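Response regulator receiver domain protein (CheY) (Rhodospirillum rubrum, PDB 3HEB) probably acts as a phosphoacceptor receiver domain of a two-component signalling pathway, switching its output when a partner kinase phosphorylates it. Local coordinates at residues 17-22 / 127-132; 76-81 / 92-97; 105-108 / 114-117. All blocks are in the same frame, centred on the assembly; numbering follows the deposited sequence.

Contact 1: residues 17-22 / 127-132; sequences ARLIEK and NAIRQL
Ile-129 drives its side chain into the flank of helix 14-26, where Leu-19 and Ile-20 receive it. Its CD1 lies 3.5 Å from CG1 of Ile-20 and 3.9 Å from CG of Leu-19, so one methyl fills the notch between two consecutive residues. The same CD1 comes to 3.3 Å from CA of Ile-20, a tight approach that sets the methyl against the backbone as well as against side chains. The other branch, CG2, rests 3.3 Å from O of Ile-20. With CG1 of Ile-129 anti to the carbonyl carbon (chi1 -59°) and CD1 fully extended beyond it (chi2 177°), the longer branch spans the gap between the helices; the side chains of Ile-20 and Ile-129 meet at about a right angle. In the alternating beta-alpha receiver fold, helices 14-26 and 122-136, the first and last of the domain, lie side by side on one face of the parallel sheet. Ile-20 also touches Met-9 of strand 6-10, while Leu-19 reaches along helix 122-136 to Tyr-122, Phe-125 and Ala-126. One turn on, OD1 of Asn-23 is hydrogen-bonded to NH2 of Arg-130 and links the two helices, while its ND2 is bonded to O of Leu-19 within its own helix, which holds the amide in place. The bond from OD1 probably steadies a guanidinium in basic surroundings, with Arg-26 close and NZ of Lys-22 6.5 Å from NH2 of Arg-130. Another side of helix 122-136 meets the second subunit, Ala-128 packing on its Val-138 and Leu-132 on its Phe-135.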
loop_
_atom_site.group_PDB
_atom_site.type_symbol
_atom_site.label_atom_id
_atom_site.label_comp_id
_atom_site.label_asym_id
_atom_site.label_seq_id
_atom_site.Cartn_x
_atom_site.Cartn_y
_atom_site.Cartn_z
ATOM N N ALA A 17 -14.998 11.090 9.736
ATOM C CA ALA A 17 -15.579 10.703 8.462
ATOM C C ALA A 17 -15.780 11.912 7.558
ATOM O O ALA A 17 -15.538 11.832 6.360
ATOM C CB ALA A 17 -16.906 9.989 8.680
ATOM N N ARG A 18 -16.217 13.029 8.129
ATOM C CA ARG A 18 -16.444 14.232 7.341
ATOM C C ARG A 18 -15.130 14.929 7.001
ATOM O O ARG A 18 -15.035 15.619 5.992
ATOM C CB ARG A 18 -17.399 15.183 8.078
ATOM C CG ARG A 18 -18.847 14.667 8.163
ATOM C CD ARG A 18 -19.751 15.635 8.939
ATOM N NE ARG A 18 -21.088 15.086 9.175
ATOM C CZ ARG A 18 -21.967 14.809 8.216
ATOM N NH1 ARG A 18 -21.659 15.030 6.946
ATOM N NH2 ARG A 18 -23.153 14.303 8.522
ATOM N N LEU A 19 -14.111 14.743 7.833
ATOM C CA LEU A 19 -12.807 15.345 7.560
ATOM C C LEU A 19 -12.091 14.576 6.441
ATOM O O LEU A 19 -11.459 15.170 5.563
ATOM C CB LEU A 19 -11.936 15.322 8.817
ATOM C CG LEU A 19 -10.477 15.713 8.571
ATOM C CD1 LEU A 19 -10.398 17.190 8.213
ATOM C CD2 LEU A 19 -9.660 15.426 9.816
ATOM N N ILE A 20 -12.201 13.251 6.489
ATOM C CA ILE A 20 -11.586 12.371 5.507
ATOM C C ILE A 20 -12.181 12.631 4.130
ATOM O O ILE A 20 -11.462 12.812 3.148
ATOM C CB ILE A 20 -11.840 10.890 5.881
ATOM C CG1 ILE A 20 -11.144 10.554 7.204
ATOM C CG2 ILE A 20 -11.329 9.975 4.781
ATOM C CD1 ILE A 20 -11.497 9.184 7.759
ATOM N N GLU A 21 -13.507 12.669 4.074
ATOM C CA GLU A 21 -14.226 12.878 2.836
ATOM C C GLU A 21 -13.924 14.198 2.146
ATOM O O GLU A 21 -13.715 14.228 0.940
ATOM C CB GLU A 21 -15.727 12.795 3.093
ATOM C CG GLU A 21 -16.598 13.004 1.857
ATOM C CD GLU A 21 -18.017 13.488 2.192
ATOM O OE1 GLU A 21 -18.636 12.982 3.167
ATOM O OE2 GLU A 21 -18.519 14.377 1.468
ATOM N N LYS A 22 -13.906 15.294 2.893
ATOM C CA LYS A 22 -13.661 16.579 2.258
ATOM C C LYS A 22 -12.222 16.762 1.847
ATOM O O LYS A 22 -11.932 17.494 0.909
ATOM C CB LYS A 22 -14.093 17.735 3.166
ATOM C CG LYS A 22 -13.302 17.887 4.445
ATOM C CD LYS A 22 -13.863 19.025 5.300
ATOM C CE LYS A 22 -13.990 20.310 4.490
ATOM N NZ LYS A 22 -12.729 20.613 3.754
ATOM N N ASN A 127 -4.242 17.250 6.216
ATOM C CA ASN A 127 -3.207 17.242 5.194
ATOM C C ASN A 127 -2.824 15.819 4.789
ATOM O O ASN A 127 -2.595 15.547 3.608
ATOM C CB ASN A 127 -1.950 17.945 5.689
ATOM C CG ASN A 127 -0.729 17.525 4.906
ATOM O OD1 ASN A 127 -0.525 17.957 3.769
ATOM N ND2 ASN A 127 0.078 16.642 5.498
ATOM N N ALA A 128 -2.744 14.919 5.765
ATOM C CA ALA A 128 -2.378 13.542 5.485
ATOM C C ALA A 128 -3.401 12.864 4.575
ATOM O O ALA A 128 -3.032 12.083 3.702
ATOM C CB ALA A 128 -2.226 12.766 6.781
ATOM N N ILE A 129 -4.680 13.166 4.784
ATOM C CA ILE A 129 -5.752 12.598 3.973
ATOM C C ILE A 129 -5.645 13.135 2.546
ATOM O O ILE A 129 -5.900 12.431 1.559
ATOM C CB ILE A 129 -7.131 12.985 4.546
ATOM C CG1 ILE A 129 -7.249 12.481 5.989
ATOM C CG2 ILE A 129 -8.237 12.408 3.670
ATOM C CD1 ILE A 129 -8.545 12.866 6.680
ATOM N N ARG A 130 -5.276 14.400 2.451
ATOM C CA ARG A 130 -5.100 15.060 1.171
ATOM C C ARG A 130 -3.968 14.296 0.477
ATOM O O ARG A 130 -4.046 13.958 -0.708
ATOM C CB ARG A 130 -4.708 16.506 1.437
ATOM C CG ARG A 130 -4.726 17.457 0.273
ATOM C CD ARG A 130 -4.518 18.867 0.848
ATOM N NE ARG A 130 -5.530 19.155 1.864
ATOM C CZ ARG A 130 -5.290 19.696 3.058
ATOM N NH1 ARG A 130 -4.057 20.027 3.423
ATOM N NH2 ARG A 130 -6.293 19.896 3.895
ATOM N N GLN A 131 -2.924 14.000 1.244
ATOM C CA GLN A 131 -1.776 13.270 0.730
ATOM C C GLN A 131 -2.196 11.872 0.281
ATOM O O GLN A 131 -1.683 11.354 -0.708
ATOM C CB GLN A 131 -0.696 13.181 1.801
ATOM C CG GLN A 131 0.689 13.450 1.282
ATOM C CD GLN A 131 0.732 14.670 0.373
ATOM O OE1 GLN A 131 0.810 14.541 -0.851
ATOM N NE2 GLN A 131 0.664 15.862 0.970
ATOM N N LEU A 132 -3.132 11.276 1.016
ATOM C CA LEU A 132 -3.669 9.947 0.712
ATOM C C LEU A 132 -4.450 10.006 -0.623
ATOM O O LEU A 132 -4.353 9.105 -1.467
ATOM C CB LEU A 132 -4.618 9.518 1.842
ATOM C CG LEU A 132 -5.098 8.068 2.037
ATOM C CD1 LEU A 132 -6.455 8.093 2.726
ATOM C CD2 LEU A 132 -5.220 7.350 0.727
#

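Contact 2: residues 76-81 / 92-97; sequences DILKLV and VVILTT
Leu-78 and Val-81 meet Ile-94 and Val-92 without any flat group: no ring, amide or carboxylate offers a face or an edge here, and branched aliphatic ends do all the touching. CD1 of Leu-78 approaches CD1 of Ile-94 tip to tip at 4.2 Å. Ile-94 does not leave the strand pointing at the helix; a bend at its second torsion (chi2 -62°) swings CD1 over to Leu-78. One helical turn on, CG1 of Val-81 meets CG2 of Val-92 at 4.1 Å, the two side chains passing at a slant. Helix 74-83 thereby lies against strand 92-96, the closing half of the right-handed beta-alpha-beta crossover that starts with strand 61-65. Val-92 also touches Val-63 of that strand, and Leu-78 continues onto Leu-110 and Cys-107. At the far end of strand 92-96, OG1 of Thr-96 is hydrogen-bonded to OD1 of Asp-66, the predicted phosphorylation site. With two methyl pairs at van der Waals distance and no hydrogen bond between the segments, the contact rests on dispersion and the exclusion of water, and sets no direction as a hydrogen bond would.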
loop_
_atom_site.group_PDB
_atom_site.type_symbol
_atom_site.label_atom_id
_atom_site.label_comp_id
_atom_site.label_asym_id
_atom_site.label_seq_id
_atom_site.Cartn_x
_atom_site.Cartn_y
_atom_site.Cartn_z
ATOM N N ASP A 76 -10.814 -7.647 12.108
ATOM C CA ASP A 76 -11.534 -8.802 11.599
ATOM C C ASP A 76 -12.162 -8.542 10.234
ATOM O O ASP A 76 -12.357 -9.468 9.449
ATOM C CB ASP A 76 -12.571 -9.250 12.621
ATOM C CG ASP A 76 -11.920 -9.851 13.850
ATOM O OD1 ASP A 76 -11.112 -10.786 13.686
ATOM O OD2 ASP A 76 -12.203 -9.396 14.970
ATOM N N ILE A 77 -12.470 -7.283 9.941
ATOM C CA ILE A 77 -13.023 -6.945 8.639
ATOM C C ILE A 77 -11.886 -7.196 7.644
ATOM O O ILE A 77 -12.088 -7.796 6.592
ATOM C CB ILE A 77 -13.466 -5.453 8.567
ATOM C CG1 ILE A 77 -14.666 -5.216 9.495
ATOM C CG2 ILE A 77 -13.819 -5.085 7.136
ATOM C CD1 ILE A 77 -15.221 -3.806 9.465
ATOM N N LEU A 78 -10.689 -6.748 8.017
ATOM C CA LEU A 78 -9.471 -6.896 7.216
ATOM C C LEU A 78 -9.210 -8.370 6.935
ATOM O O LEU A 78 -8.935 -8.756 5.800
ATOM C CB LEU A 78 -8.273 -6.316 7.982
ATOM C CG LEU A 78 -6.947 -5.939 7.308
ATOM C CD1 LEU A 78 -5.866 -5.936 8.380
ATOM C CD2 LEU A 78 -6.562 -6.902 6.218
ATOM N N LYS A 79 -9.284 -9.189 7.983
ATOM C CA LYS A 79 -9.041 -10.617 7.847
ATOM C C LYS A 79 -9.998 -11.245 6.850
ATOM O O LYS A 79 -9.592 -12.049 6.016
ATOM C CB LYS A 79 -9.178 -11.318 9.203
ATOM C CG LYS A 79 -9.101 -12.836 9.114
ATOM C CD LYS A 79 -8.972 -13.506 10.486
ATOM C CE LYS A 79 -7.569 -13.323 11.062
ATOM N NZ LYS A 79 -7.362 -13.982 12.394
ATOM N N LEU A 80 -11.271 -10.872 6.941
ATOM C CA LEU A 80 -12.300 -11.407 6.052
ATOM C C LEU A 80 -12.141 -10.959 4.609
ATOM O O LEU A 80 -12.381 -11.733 3.687
ATOM C CB LEU A 80 -13.687 -10.998 6.551
ATOM C CG LEU A 80 -14.109 -11.508 7.932
ATOM C CD1 LEU A 80 -15.530 -11.055 8.218
ATOM C CD2 LEU A 80 -14.030 -13.035 7.978
ATOM N N VAL A 81 -11.742 -9.704 4.422
ATOM C CA VAL A 81 -11.554 -9.129 3.094
ATOM C C VAL A 81 -10.376 -9.747 2.358
ATOM O O VAL A 81 -10.464 -10.015 1.157
ATOM C CB VAL A 81 -11.303 -7.600 3.176
ATOM C CG1 VAL A 81 -10.949 -7.053 1.791
ATOM C CG2 VAL A 81 -12.528 -6.899 3.724
ATOM N N VAL A 92 -6.343 -2.341 0.959
ATOM C CA VAL A 92 -6.941 -1.900 2.199
ATOM C C VAL A 92 -5.979 -0.969 2.899
ATOM O O VAL A 92 -4.827 -1.321 3.129
ATOM C CB VAL A 92 -7.252 -3.084 3.125
ATOM C CG1 VAL A 92 -7.903 -2.581 4.408
ATOM C CG2 VAL A 92 -8.168 -4.062 2.413
ATOM N N VAL A 93 -6.462 0.222 3.235
ATOM C CA VAL A 93 -5.646 1.205 3.925
ATOM C C VAL A 93 -6.213 1.376 5.320
ATOM O O VAL A 93 -7.328 1.868 5.495
ATOM C CB VAL A 93 -5.645 2.566 3.170
ATOM C CG1 VAL A 93 -4.940 3.628 3.992
ATOM C CG2 VAL A 93 -4.935 2.418 1.829
ATOM N N ILE A 94 -5.455 0.938 6.319
ATOM C CA ILE A 94 -5.896 1.067 7.694
ATOM C C ILE A 94 -5.660 2.507 8.095
ATOM O O ILE A 94 -4.577 3.047 7.887
ATOM C CB ILE A 94 -5.096 0.166 8.651
ATOM C CG1 ILE A 94 -5.268 -1.308 8.272
ATOM C CG2 ILE A 94 -5.553 0.406 10.074
ATOM C CD1 ILE A 94 -6.692 -1.802 8.363
ATOM N N LEU A 95 -6.679 3.128 8.661
ATOM C CA LEU A 95 -6.579 4.508 9.089
ATOM C C LEU A 95 -7.180 4.554 10.494
ATOM O O LEU A 95 -8.396 4.690 10.678
ATOM C CB LEU A 95 -7.344 5.402 8.110
ATOM C CG LEU A 95 -7.330 6.921 8.313
ATOM C CD1 LEU A 95 -5.901 7.435 8.394
ATOM C CD2 LEU A 95 -8.083 7.584 7.156
ATOM N N THR A 96 -6.315 4.424 11.492
ATOM C CA THR A 96 -6.784 4.411 12.860
ATOM C C THR A 96 -5.909 5.213 13.814
ATOM O O THR A 96 -4.829 5.683 13.456
ATOM C CB THR A 96 -6.881 2.970 13.355
ATOM O OG1 THR A 96 -7.588 2.931 14.602
ATOM C CG2 THR A 96 -5.476 2.391 13.518
ATOM N N THR A 97 -6.391 5.339 15.043
ATOM C CA THR A 97 -5.715 6.092 16.089
ATOM C C THR A 97 -4.436 5.466 16.643
ATOM O O THR A 97 -3.413 6.131 16.742
ATOM C CB THR A 97 -6.693 6.356 17.268
ATOM O OG1 THR A 97 -7.699 7.293 16.856
ATOM C CG2 THR A 97 -5.952 6.921 18.467
#

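Contact 3: residues 105-108 / 114-117; sequences QRCY and VYIT
Tyr-108 and Cys-107 close on Tyr-115 from helix 101-109, the first against the root of its side chain and the second beside its ring. SG of Cys-107 lies at the ring edge, 3.8 Å from CE1 of Tyr-115 and 89° off the ring normal, an in-plane sulfur-aromatic contact. CE1 of Tyr-108 packs 3.7 Å from CB of Tyr-115, and the two tyrosine side chains cross at about a right angle. With its CG anti to the carbonyl carbon (chi1 -77°), the ring of Tyr-108 reaches across to the strand, carrying OH to 3.2 Å from N of Tyr-115; the N-H...O angle is only 129°, and the bond is weak. The stronger partner of this hydroxyl is the backbone O of Gln-140 of the second subunit. Helix 101-109 belongs to the crossover that joins strand 92-96 to strand 114-117, the last strand of the receiver sheet within the chain, and Tyr-115 stands where CheY-like receivers carry their switch aromatic. Its OH is bonded to O of Thr-98, which also takes OG1 of Thr-117. A phenylalanine in place of Tyr-108 would probably keep the packing on CB of Tyr-115 but leave O of Gln-140 of the second subunit without this donor. Away from the two tyrosines the fit slackens: Val-114 turns its side chain from the helix and comes near Tyr-108 chiefly through its CA, 4.2 Å from CE2. On the outer side of the helix, Arg-106 is exposed and Gln-105, facing away from the strand, packs on Arg-89 of the second subunit.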
loop_
_atom_site.group_PDB
_atom_site.type_symbol
_atom_site.label_atom_id
_atom_site.label_comp_id
_atom_site.label_asym_id
_atom_site.label_seq_id
_atom_site.Cartn_x
_atom_site.Cartn_y
_atom_site.Cartn_z
ATOM N N GLN A 105 1.958 -4.305 12.838
ATOM C CA GLN A 105 2.497 -5.551 12.306
ATOM C C GLN A 105 1.406 -6.595 12.052
ATOM O O GLN A 105 1.470 -7.343 11.069
ATOM C CB GLN A 105 3.547 -6.121 13.267
ATOM C CG GLN A 105 4.590 -5.097 13.713
ATOM C CD GLN A 105 5.629 -5.675 14.666
ATOM O OE1 GLN A 105 5.307 -6.448 15.585
ATOM N NE2 GLN A 105 6.885 -5.285 14.463
ATOM N N ARG A 106 0.406 -6.641 12.928
ATOM C CA ARG A 106 -0.680 -7.603 12.785
ATOM C C ARG A 106 -1.524 -7.312 11.532
ATOM O O ARG A 106 -1.899 -8.233 10.795
ATOM C CB ARG A 106 -1.563 -7.584 14.038
ATOM C CG ARG A 106 -2.368 -8.861 14.252
ATOM C CD ARG A 106 -3.217 -8.788 15.529
ATOM N NE ARG A 106 -3.710 -10.106 15.948
ATOM C CZ ARG A 106 -3.073 -10.917 16.795
ATOM N NH1 ARG A 106 -1.911 -10.556 17.331
ATOM N NH2 ARG A 106 -3.596 -12.098 17.106
ATOM N N CYS A 107 -1.816 -6.035 11.297
ATOM C CA CYS A 107 -2.594 -5.626 10.129
ATOM C C CYS A 107 -1.856 -6.031 8.852
ATOM O O CYS A 107 -2.446 -6.600 7.929
ATOM C CB CYS A 107 -2.838 -4.112 10.145
ATOM S SG CYS A 107 -3.987 -3.558 11.453
ATOM N N TYR A 108 -0.562 -5.741 8.794
ATOM C CA TYR A 108 0.192 -6.131 7.621
ATOM C C TYR A 108 0.190 -7.662 7.492
ATOM O O TYR A 108 0.005 -8.195 6.400
ATOM C CB TYR A 108 1.618 -5.581 7.696
ATOM C CG TYR A 108 1.707 -4.103 7.378
ATOM C CD1 TYR A 108 1.937 -3.154 8.380
ATOM C CD2 TYR A 108 1.574 -3.650 6.066
ATOM C CE1 TYR A 108 2.042 -1.787 8.076
ATOM C CE2 TYR A 108 1.669 -2.292 5.750
ATOM C CZ TYR A 108 1.907 -1.367 6.757
ATOM O OH TYR A 108 2.019 -0.031 6.440
ATOM N N VAL A 114 -1.642 -0.854 3.361
ATOM C CA VAL A 114 -1.048 0.316 3.990
ATOM C C VAL A 114 -1.702 0.567 5.345
ATOM O O VAL A 114 -2.879 0.261 5.554
ATOM C CB VAL A 114 -1.251 1.572 3.114
ATOM C CG1 VAL A 114 -0.662 2.811 3.802
ATOM C CG2 VAL A 114 -0.619 1.357 1.745
ATOM N N TYR A 115 -0.919 1.117 6.263
ATOM C CA TYR A 115 -1.398 1.440 7.591
ATOM C C TYR A 115 -1.003 2.886 7.873
ATOM O O TYR A 115 0.168 3.278 7.727
ATOM C CB TYR A 115 -0.772 0.512 8.630
ATOM C CG TYR A 115 -1.310 0.726 10.026
ATOM C CD1 TYR A 115 -2.072 -0.256 10.654
ATOM C CD2 TYR A 115 -1.035 1.902 10.731
ATOM C CE1 TYR A 115 -2.540 -0.081 11.943
ATOM C CE2 TYR A 115 -1.500 2.084 12.018
ATOM C CZ TYR A 115 -2.250 1.087 12.623
ATOM O OH TYR A 115 -2.702 1.248 13.920
ATOM N N ILE A 116 -1.989 3.684 8.254
ATOM C CA ILE A 116 -1.753 5.084 8.561
ATOM C C ILE A 116 -2.329 5.396 9.923
ATOM O O ILE A 116 -3.522 5.206 10.151
ATOM C CB ILE A 116 -2.442 6.017 7.553
ATOM C CG1 ILE A 116 -1.891 5.769 6.146
ATOM C CG2 ILE A 116 -2.236 7.478 7.972
ATOM C CD1 ILE A 116 -2.554 6.612 5.061
ATOM N N THR A 117 -1.479 5.852 10.834
ATOM C CA THR A 117 -1.942 6.222 12.161
ATOM C C THR A 117 -2.501 7.634 12.003
ATOM O O THR A 117 -1.824 8.524 11.469
ATOM C CB THR A 117 -0.783 6.244 13.185
ATOM O OG1 THR A 117 -0.321 4.908 13.417
ATOM C CG2 THR A 117 -1.252 6.859 14.503
#

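All three contacts are buried, but contact 2 lies deepest, its centre about 6 Å from that of the chain, against about 12 Å for contact 1 and about 11 Å for contact 3. Contacts 2 and 3 share the sheet: their strands are neighbours, joined by probable hydrogen bonds such as Ile-94 O to Ile-116 N at 2.7 Å. Contact 1 pairs two helices on the opposite face, reaching contact 2 where CD1 of Ile-20 meets CD2 of Leu-95 at 3.8 Å. Chemistry follows place: contact 2 is purely aliphatic, contact 1 is aliphatic, with basic side chains nearby, and contact 3 adds aromatic rings, sulfur and a hydroxyl. Contacts 1 and 3 both border the second subunit.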